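Local coordinates for protein ML032222a iGluR (Mnemiopsis leidyi, PDB 4YKI) that binds glycine in the ligand-binding domain of a ctenophore ionotropic glutamate receptor, probably as the step that opens the channel, at residues K3-I6 with G7-L10; V42-L45 with S46-G50. All coordinates share one frame; numbering follows the deposited sequence. Where two conformers were deposited one is given.

Contact 1 (K3-I6 with G7-L10); sequences KNLI and GRHL
Arg8 lays its side chain back along Asn4 and Leu5, its CB and CG against Leu5 O and its NE near Asn4 O. CG lies anti to the carbonyl carbon (chi1 -60°) and the chain bends once, at chi2 (-72°), which carries the methylenes past both carbonyl oxygens; CB of Arg8 is 3.4 Å from O of Leu5. NE then donates to Asn4 O in a weak bond of 3.5 Å. Farther out, a water at the in-plane edge of the guanidinium accepts from Arg8 NH2 at 3.2 Å and from Lys3 NZ at 2.8 Å, so two like charges share one acceptor while staying 4.7 Å apart, NZ to NH2. With a leucine here the NH2 and NE donors are gone, which would probably leave the water held by Lys3 alone among these residues and the lead-in to the turn less firmly fixed. On the buried side, the CD2 methyls of Leu5 and Leu10 meet at 3.7 Å, the two side chains crossing at about a right angle, near Tyr224 and Phe51. The backbone forms a type II beta turn from Leu5 to Arg8, closed by Arg8 N on Leu5 O at 3.1 Å, with Gly7 at positive phi. Asn4 OD1 accepts from Ile6 N at 2.9 Å, an Asx turn. The two turns overlap at Leu5 and Ile6 and lead into strand 9-13, the central strand of a three-stranded parallel sheet.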
ATOM      1  N   LYS B   3      21.715  13.363  10.043  1.00 30.06           N
ATOM      2  CA  LYS B   3      20.610  13.978  10.786  1.00 27.70           C
ATOM      3  C   LYS B   3      19.596  12.901  11.196  1.00 29.35           C
ATOM      4  O   LYS B   3      19.256  12.010  10.401  1.00 30.10           O
ATOM      5  CB  LYS B   3      19.896  15.055   9.947  1.00 23.60           C
ATOM      6  CG  LYS B   3      20.720  16.297   9.603  1.00 26.06           C
ATOM      7  CD  LYS B   3      19.855  17.328   8.878  1.00 35.06           C
ATOM      8  CE  LYS B   3      20.702  18.421   8.218  1.00 38.89           C
ATOM      9  NZ  LYS B   3      21.452  19.250   9.195  1.00 24.64           N
ATOM     10  N   ASN B   4      19.137  12.966  12.442  1.00 25.36           N
ATOM     11  CA  ASN B   4      18.046  12.109  12.901  1.00 28.99           C
ATOM     12  C   ASN B   4      17.047  12.976  13.646  1.00 18.85           C
ATOM     13  O   ASN B   4      17.154  14.198  13.626  1.00 21.17           O
ATOM     14  CB  ASN B   4      18.555  10.942  13.767  1.00 22.48           C
ATOM     15  CG  ASN B   4      19.301  11.398  15.008  1.00 23.77           C
ATOM     16  OD1 ASN B   4      18.825  12.231  15.774  1.00 23.53           O
ATOM     17  ND2 ASN B   4      20.484  10.827  15.216  1.00 41.27           N
ATOM     18  N   LEU B   5      16.084  12.341  14.303  1.00 19.90           N
ATOM     19  CA  LEU B   5      14.984  13.056  14.940  1.00 19.29           C
ATOM     20  C   LEU B   5      15.170  13.286  16.437  1.00 17.45           C
ATOM     21  O   LEU B   5      14.325  13.927  17.079  1.00 18.09           O
ATOM     22  CB  LEU B   5      13.685  12.297  14.679  1.00 16.99           C
ATOM     23  CG  LEU B   5      13.054  12.574  13.315  1.00 16.11           C
ATOM     24  CD1 LEU B   5      12.043  11.524  12.936  1.00 19.38           C
ATOM     25  CD2 LEU B   5      12.398  13.944  13.288  1.00 17.80           C
ATOM     26  N   ILE B   6      16.254  12.795  17.015  1.00 20.59           N
ATOM     27  CA  ILE B   6      16.416  12.920  18.462  1.00 17.95           C
ATOM     28  C   ILE B   6      16.549  14.389  18.879  1.00 19.62           C
ATOM     29  O   ILE B   6      17.431  15.121  18.408  1.00 19.48           O
ATOM     30  CB  ILE B   6      17.618  12.102  18.960  1.00 19.41           C
ATOM     31  CG1 ILE B   6      17.445  10.621  18.595  1.00 21.60           C
ATOM     32  CG2 ILE B   6      17.740  12.240  20.469  1.00 25.68           C
ATOM     33  CD1 ILE B   6      18.678   9.773  18.840  1.00 25.50           C
ATOM     34  N   GLY B   7      15.656  14.827  19.758  1.00 19.10           N
ATOM     35  CA  GLY B   7      15.652  16.203  20.234  1.00 17.46           C
ATOM     36  C   GLY B   7      14.942  17.206  19.313  1.00 17.28           C
ATOM     37  O   GLY B   7      14.745  18.347  19.699  1.00 18.91           O
ATOM     38  N   ARG B   8      14.551  16.801  18.113  1.00 15.01           N
ATOM     39  CA  ARG B   8      13.831  17.691  17.211  1.00 14.24           C
ATOM     40  C   ARG B   8      12.434  17.965  17.735  1.00 13.55           C
ATOM     41  O   ARG B   8      11.877  17.169  18.481  1.00 14.26           O
ATOM     42  CB  ARG B   8      13.754  17.078  15.808  1.00 14.52           C
ATOM     43  CG  ARG B   8      15.115  16.804  15.162  1.00 15.30           C
ATOM     44  CD  ARG B   8      15.855  18.044  14.714  1.00 15.03           C
ATOM     45  NE  ARG B   8      17.152  17.657  14.162  1.00 15.71           N
ATOM     46  CZ  ARG B   8      17.946  18.444  13.461  1.00 17.30           C
ATOM     47  NH1 ARG B   8      17.599  19.686  13.182  1.00 16.43           N
ATOM     48  NH2 ARG B   8      19.096  17.972  13.021  1.00 18.04           N
ATOM     49  N   HIS B   9      11.886  19.102  17.334  1.00 13.49           N
ATOM     50  CA  HIS B   9      10.492  19.442  17.603  1.00 13.19           C
ATOM     51  C   HIS B   9       9.769  19.543  16.270  1.00 12.51           C
ATOM     52  O   HIS B   9      10.005  20.472  15.505  1.00 13.87           O
ATOM     53  CB  HIS B   9      10.360  20.767  18.353  1.00 13.37           C
ATOM     54  CG  HIS B   9       8.941  21.113  18.679  1.00 13.68           C
ATOM     55  ND1 HIS B   9       8.217  20.434  19.639  1.00 14.18           N
ATOM     56  CD2 HIS B   9       8.092  22.010  18.123  1.00 13.58           C
ATOM     57  CE1 HIS B   9       6.991  20.925  19.679  1.00 14.26           C
ATOM     58  NE2 HIS B   9       6.886  21.875  18.763  1.00 14.29           N
ATOM     59  N   LEU B  10       8.908  18.575  15.993  1.00 12.01           N
ATOM     60  CA  LEU B  10       8.173  18.528  14.751  1.00 12.68           C
ATOM     61  C   LEU B  10       6.834  19.254  14.841  1.00 13.17           C
ATOM     62  O   LEU B  10       6.102  19.105  15.802  1.00 14.45           O
ATOM     63  CB  LEU B  10       7.940  17.080  14.312  1.00 12.62           C
ATOM     64  CG  LEU B  10       9.162  16.197  14.032  1.00 13.47           C
ATOM     65  CD1 LEU B  10       8.725  14.842  13.467  1.00 14.56           C
ATOM     66  CD2 LEU B  10      10.150  16.906  13.093  1.00 14.15           C
TER
HETATM   67  O   HOH W   1      20.260  20.545  11.413  1.00 23.46           O

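Contact 2 (V42-L45 with S46-G50); sequences VVKL and SEDLG
In the conformer described, Ser46 OG turns back onto the preceding helical turn and donates to Val43 O at 2.8 Å. Its chi1 of 77° sets OG between the backbone N and the carbonyl carbon, within reach of that oxygen. Val43 O also takes the regular helical bond from Glu47 N (3.0 Å), and both donors arrive from the same face of its carbonyl plane, gripping it twice. The i to i+4 ladder continues with Ser46 N on Val42 O and Asp48 N on Lys44 O, the last bond from 42-45 to 46-50 being Leu49 N on Leu45 O at 2.8 Å; Gly50, at positive phi, follows with its N on Ser46 O. Glu47 runs alongside Val43, its OE2 3.6 Å from Val43 CG1. Its OE1 faces Lys44 NZ at 4.0 Å, a long, doubtful salt bridge in the lysine conformer described, whose bends at chi2 and chi3 bring it there; Lys44 CG passes 3.8 Å from Asp48 OD2. Leu49 runs alongside Leu45, their branches turned in one direction, CD2 of Leu45 4.1 Å from CD1 of Leu49. This end of helix 37-49 packs on helix 225-238 through Leu45 and Leu49, and on strand 52-56 through Val42, Val43 and Ser46.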
ATOM      1  N   VAL B  42       1.576   8.588  15.952  1.00 11.35           N
ATOM      2  CA  VAL B  42       2.505   9.693  16.223  1.00 11.28           C
ATOM      3  C   VAL B  42       3.133   9.552  17.605  1.00 12.01           C
ATOM      4  O   VAL B  42       4.327   9.761  17.773  1.00 12.46           O
ATOM      5  CB  VAL B  42       1.798  11.057  16.085  1.00 11.60           C
ATOM      6  CG1 VAL B  42       2.658  12.188  16.634  1.00 12.15           C
ATOM      7  CG2 VAL B  42       1.439  11.335  14.641  1.00 11.67           C
ATOM      8  N   VAL B  43       2.324   9.199  18.594  1.00 11.61           N
ATOM      9  CA  VAL B  43       2.830   9.021  19.947  1.00 12.93           C
ATOM     10  C   VAL B  43       3.938   7.965  19.962  1.00 13.13           C
ATOM     11  O   VAL B  43       4.997   8.161  20.552  1.00 13.91           O
ATOM     12  CB  VAL B  43       1.706   8.638  20.935  1.00 13.99           C
ATOM     13  CG1 VAL B  43       2.265   8.144  22.257  1.00 15.61           C
ATOM     14  CG2 VAL B  43       0.787   9.831  21.189  1.00 14.47           C
ATOM     15  N   LYS B  44       3.690   6.827  19.330  0.66 13.52           N
ATOM     16  CA  LYS B  44       4.692   5.770  19.280  0.66 14.47           C
ATOM     17  C   LYS B  44       5.955   6.191  18.515  0.66 13.83           C
ATOM     18  O   LYS B  44       7.059   5.903  18.944  0.66 14.92           O
ATOM     19  CB  LYS B  44       4.083   4.508  18.668  0.66 15.34           C
ATOM     20  CG  LYS B  44       4.893   3.240  18.849  0.66 18.41           C
ATOM     21  CD  LYS B  44       5.091   2.846  20.319  0.66 21.63           C
ATOM     22  CE  LYS B  44       3.765   2.532  21.026  0.66 24.89           C
ATOM     23  NZ  LYS B  44       3.921   1.927  22.398  0.66 25.30           N
ATOM     24  N   LEU B  45       5.789   6.877  17.387  1.00 13.09           N
ATOM     25  CA  LEU B  45       6.917   7.413  16.633  1.00 13.19           C
ATOM     26  C   LEU B  45       7.739   8.344  17.510  1.00 13.40           C
ATOM     27  O   LEU B  45       8.965   8.285  17.491  1.00 14.44           O
ATOM     28  CB  LEU B  45       6.452   8.162  15.383  1.00 12.96           C
ATOM     29  CG  LEU B  45       5.950   7.301  14.230  1.00 12.79           C
ATOM     30  CD1 LEU B  45       5.281   8.181  13.181  1.00 13.90           C
ATOM     31  CD2 LEU B  45       7.051   6.460  13.608  1.00 14.70           C
ATOM     32  N   SER B  46       7.072   9.201  18.282  0.58 13.38           N
ATOM     33  CA  SER B  46       7.790  10.172  19.111  0.58 13.65           C
ATOM     34  C   SER B  46       8.575   9.487  20.218  0.58 16.22           C
ATOM     35  O   SER B  46       9.683   9.905  20.550  0.58 17.09           O
ATOM     36  CB  SER B  46       6.830  11.219  19.698  0.58 13.20           C
ATOM     37  OG  SER B  46       6.084  10.712  20.797  0.58 13.90           O
ATOM     38  N   GLU B  47       8.006   8.426  20.779  1.00 16.97           N
ATOM     39  CA  GLU B  47       8.700   7.683  21.821  1.00 19.27           C
ATOM     40  C   GLU B  47       9.902   6.934  21.277  1.00 18.42           C
ATOM     41  O   GLU B  47      10.949   6.895  21.918  1.00 22.28           O
ATOM     42  CB  GLU B  47       7.737   6.717  22.480  1.00 20.67           C
ATOM     43  CG  GLU B  47       6.737   7.449  23.311  1.00 24.20           C
ATOM     44  CD  GLU B  47       5.642   6.572  23.838  1.00 27.75           C
ATOM     45  OE1 GLU B  47       5.583   5.375  23.468  1.00 30.14           O
ATOM     46  OE2 GLU B  47       4.827   7.105  24.620  1.00 28.69           O
ATOM     47  N   ASP B  48       9.763   6.366  20.085  1.00 16.80           N
ATOM     48  CA  ASP B  48      10.815   5.554  19.514  1.00 17.84           C
ATOM     49  C   ASP B  48      11.910   6.396  18.848  1.00 17.52           C
ATOM     50  O   ASP B  48      13.068   5.989  18.828  1.00 21.39           O
ATOM     51  CB  ASP B  48      10.214   4.556  18.519  1.00 17.52           C
ATOM     52  CG  ASP B  48       9.326   3.500  19.195  1.00 19.51           C
ATOM     53  OD1 ASP B  48       9.343   3.373  20.442  1.00 21.03           O
ATOM     54  OD2 ASP B  48       8.598   2.789  18.476  1.00 21.42           O
ATOM     55  N   LEU B  49      11.556   7.559  18.299  1.00 15.81           N
ATOM     56  CA  LEU B  49      12.509   8.368  17.533  1.00 16.35           C
ATOM     57  C   LEU B  49      13.033   9.589  18.284  1.00 17.66           C
ATOM     58  O   LEU B  49      13.979  10.235  17.835  1.00 18.63           O
ATOM     59  CB  LEU B  49      11.885   8.798  16.211  1.00 16.53           C
ATOM     60  CG  LEU B  49      11.682   7.649  15.220  1.00 17.43           C
ATOM     61  CD1 LEU B  49      10.789   8.025  14.058  1.00 17.66           C
ATOM     62  CD2 LEU B  49      13.039   7.175  14.674  1.00 20.71           C
ATOM     63  N   GLY B  50      12.412   9.909  19.416  1.00 17.21           N
ATOM     64  CA  GLY B  50      12.951  10.899  20.332  1.00 18.41           C
ATOM     65  C   GLY B  50      12.633  12.344  20.025  1.00 17.27           C
ATOM     66  O   GLY B  50      13.357  13.226  20.488  1.00 17.95           O
TER

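How the contacts relate
From the N terminus, contact 1 comes first, a turn that delivers the chain into strand 9-13. Contact 2 follows it in series, in the last turns of helix 37-49, so the two neither nest nor cross; contact 1 closes a turn, while contact 2 closes no loop and runs along the helix. In space their centres are about 11 Å apart and they touch: Gly7 N lies 2.9 Å from Gly50 O, a probable hydrogen bond, and Ile6 CG1 packs 3.6 Å from Leu49 O. They meet where the helix of the beta-alpha-beta unit (9-13, 37-49, 52-56) ends, beside the start of its first strand, which pairs in parallel with strand 52-56.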